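Local coordinates for protein anthranilate synthase component I (Streptococcus pneumoniae serotype 4, PDB 5KCK) that belongs to the chorismate-binding enzyme family, as an anthranilate synthase component built around large antiparallel beta sheets, at residues G207-C212 / M376-E381. Numbering follows the deposited sequence.
Sequences GDMFQC and MRRIYE
OD1 of Asp208 is gripped by two arginines, Arg378 across the contact and Arg374 one helical turn earlier. With Arg378 the salt bridge is forked: both carboxylate oxygens accept N-H hydrogen bonds from the NE/NH2 edge of one guanidinium. NE of Arg378 donates to OD2 of Asp208 at 2.8 Å, nearly straight at 167°, while NH2 of Arg378 makes the second hydrogen bond, to OD1. The carboxylate carbon lies in the guanidinium plane at its edge, yet the two planes are twisted 46° apart, and NE therefore meets OD2 from above the carboxylate. A bend at chi2 (-55°) of Arg378 carries this edge toward Asp208, leaving NH1 of Arg378 to reach OE1 of Glu381 at 2.9 Å. Two acids thus fix the rotation of one guanidinium; with Arg374 included, the charges are probably largely compensated. Beneath the ion pair, selenomethionine Met209 extends its chain across the aliphatic part of Arg378, its CE 3.5 Å from CG of Arg378. Farther along, SG of Cys212 rests against CG1 of Ile379 at 3.8 Å. The 207-212 segment leads from helix 190-205, ended by a Schellman motif with Gly207 at C-prime, into strand 211-221; Phe210 and Gln211 both face Ala370 in a classic beta bulge where that strand begins to pair with 369-370, and Leu203 packs on Asp208, Met209 and Arg378, joining its helix to helix 372-382.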
# COMPACT_ATOMS: atom_id res chain seq x y z
N GLY A 207 -34.76 30.65 -18.36
CA GLY A 207 -34.84 29.49 -19.22
C GLY A 207 -33.66 29.27 -20.15
O GLY A 207 -33.73 28.37 -21.00
N ASP A 208 -32.58 30.04 -20.00
CA ASP A 208 -31.47 29.95 -20.95
C ASP A 208 -30.75 28.61 -20.86
O ASP A 208 -30.24 28.12 -21.88
CB ASP A 208 -30.50 31.11 -20.71
CG ASP A 208 -29.30 31.08 -21.65
OD1 ASP A 208 -29.48 31.40 -22.85
OD2 ASP A 208 -28.18 30.76 -21.19
N MSE A 209 -30.72 28.01 -19.68
CA MSE A 209 -29.97 26.77 -19.43
C MSE A 209 -30.28 26.32 -18.01
O MSE A 209 -30.97 27.01 -17.27
CB MSE A 209 -28.46 26.99 -19.61
CG MSE A 209 -27.93 28.22 -18.89
SE MSE A 209 -26.00 28.57 -19.05
CE MSE A 209 -25.97 30.35 -18.24
N PHE A 210 -29.76 25.16 -17.62
CA PHE A 210 -30.03 24.60 -16.30
C PHE A 210 -28.87 24.74 -15.32
O PHE A 210 -29.10 24.87 -14.12
CB PHE A 210 -30.42 23.12 -16.42
CG PHE A 210 -30.72 22.46 -15.10
CD1 PHE A 210 -31.96 22.62 -14.50
CD2 PHE A 210 -29.76 21.68 -14.46
CE1 PHE A 210 -32.24 22.01 -13.29
CE2 PHE A 210 -30.04 21.08 -13.24
CZ PHE A 210 -31.28 21.24 -12.66
N GLN A 211 -27.63 24.72 -15.80
CA GLN A 211 -26.48 24.76 -14.91
C GLN A 211 -25.29 25.29 -15.68
O GLN A 211 -25.14 25.04 -16.87
CB GLN A 211 -26.18 23.38 -14.32
CG GLN A 211 -24.91 23.32 -13.49
CD GLN A 211 -24.98 22.25 -12.42
OE1 GLN A 211 -24.33 22.35 -11.38
NE2 GLN A 211 -25.79 21.22 -12.67
N CYS A 212 -24.44 26.04 -14.97
CA CYS A 212 -23.31 26.72 -15.60
C CYS A 212 -22.17 26.78 -14.60
O CYS A 212 -22.31 27.38 -13.53
CB CYS A 212 -23.72 28.13 -16.04
SG CYS A 212 -22.45 29.06 -16.94
N MSE A 376 -21.26 26.50 -22.33
CA MSE A 376 -19.92 26.88 -22.73
C MSE A 376 -19.88 28.26 -23.40
O MSE A 376 -18.94 29.02 -23.19
CB MSE A 376 -19.32 25.83 -23.66
CG MSE A 376 -18.95 24.54 -22.95
SE MSE A 376 -18.04 23.25 -24.11
CE MSE A 376 -19.40 23.10 -25.52
N ARG A 377 -20.91 28.59 -24.19
CA ARG A 377 -20.97 29.94 -24.74
C ARG A 377 -21.13 30.97 -23.63
O ARG A 377 -20.47 32.02 -23.65
CB ARG A 377 -22.10 30.04 -25.77
CG ARG A 377 -21.84 29.17 -27.03
CD ARG A 377 -22.83 29.47 -28.16
NE ARG A 377 -22.85 30.89 -28.51
CZ ARG A 377 -22.27 31.42 -29.58
NH1 ARG A 377 -21.61 30.66 -30.44
NH2 ARG A 377 -22.35 32.73 -29.80
N ARG A 378 -21.97 30.68 -22.63
CA ARG A 378 -22.17 31.62 -21.53
C ARG A 378 -20.91 31.76 -20.68
O ARG A 378 -20.59 32.87 -20.22
CB ARG A 378 -23.34 31.17 -20.67
CG ARG A 378 -24.68 31.15 -21.43
CD ARG A 378 -25.01 32.48 -22.10
NE ARG A 378 -26.40 32.51 -22.54
CZ ARG A 378 -26.91 33.40 -23.38
NH1 ARG A 378 -26.15 34.36 -23.89
NH2 ARG A 378 -28.20 33.34 -23.71
N ILE A 379 -20.18 30.66 -20.46
CA ILE A 379 -18.94 30.73 -19.68
C ILE A 379 -17.97 31.72 -20.30
O ILE A 379 -17.32 32.50 -19.58
CB ILE A 379 -18.31 29.33 -19.56
CG1 ILE A 379 -19.11 28.48 -18.57
CG2 ILE A 379 -16.83 29.42 -19.14
CD1 ILE A 379 -18.79 27.00 -18.64
N TYR A 380 -17.87 31.74 -21.62
CA TYR A 380 -16.93 32.66 -22.26
C TYR A 380 -17.52 34.03 -22.54
O TYR A 380 -16.81 34.90 -23.08
CB TYR A 380 -16.37 32.02 -23.52
CG TYR A 380 -15.13 31.21 -23.21
CD1 TYR A 380 -14.55 31.26 -21.95
CD2 TYR A 380 -14.52 30.41 -24.17
CE1 TYR A 380 -13.41 30.54 -21.64
CE2 TYR A 380 -13.39 29.68 -23.88
CZ TYR A 380 -12.84 29.75 -22.61
OH TYR A 380 -11.70 29.03 -22.31
N GLU A 381 -18.78 34.26 -22.18
CA GLU A 381 -19.29 35.62 -22.09
C GLU A 381 -19.04 36.22 -20.72
O GLU A 381 -19.03 37.44 -20.58
CB GLU A 381 -20.78 35.66 -22.44
CG GLU A 381 -21.07 35.29 -23.89
CD GLU A 381 -22.55 35.06 -24.20
OE1 GLU A 381 -23.40 35.14 -23.28
OE2 GLU A 381 -22.87 34.79 -25.38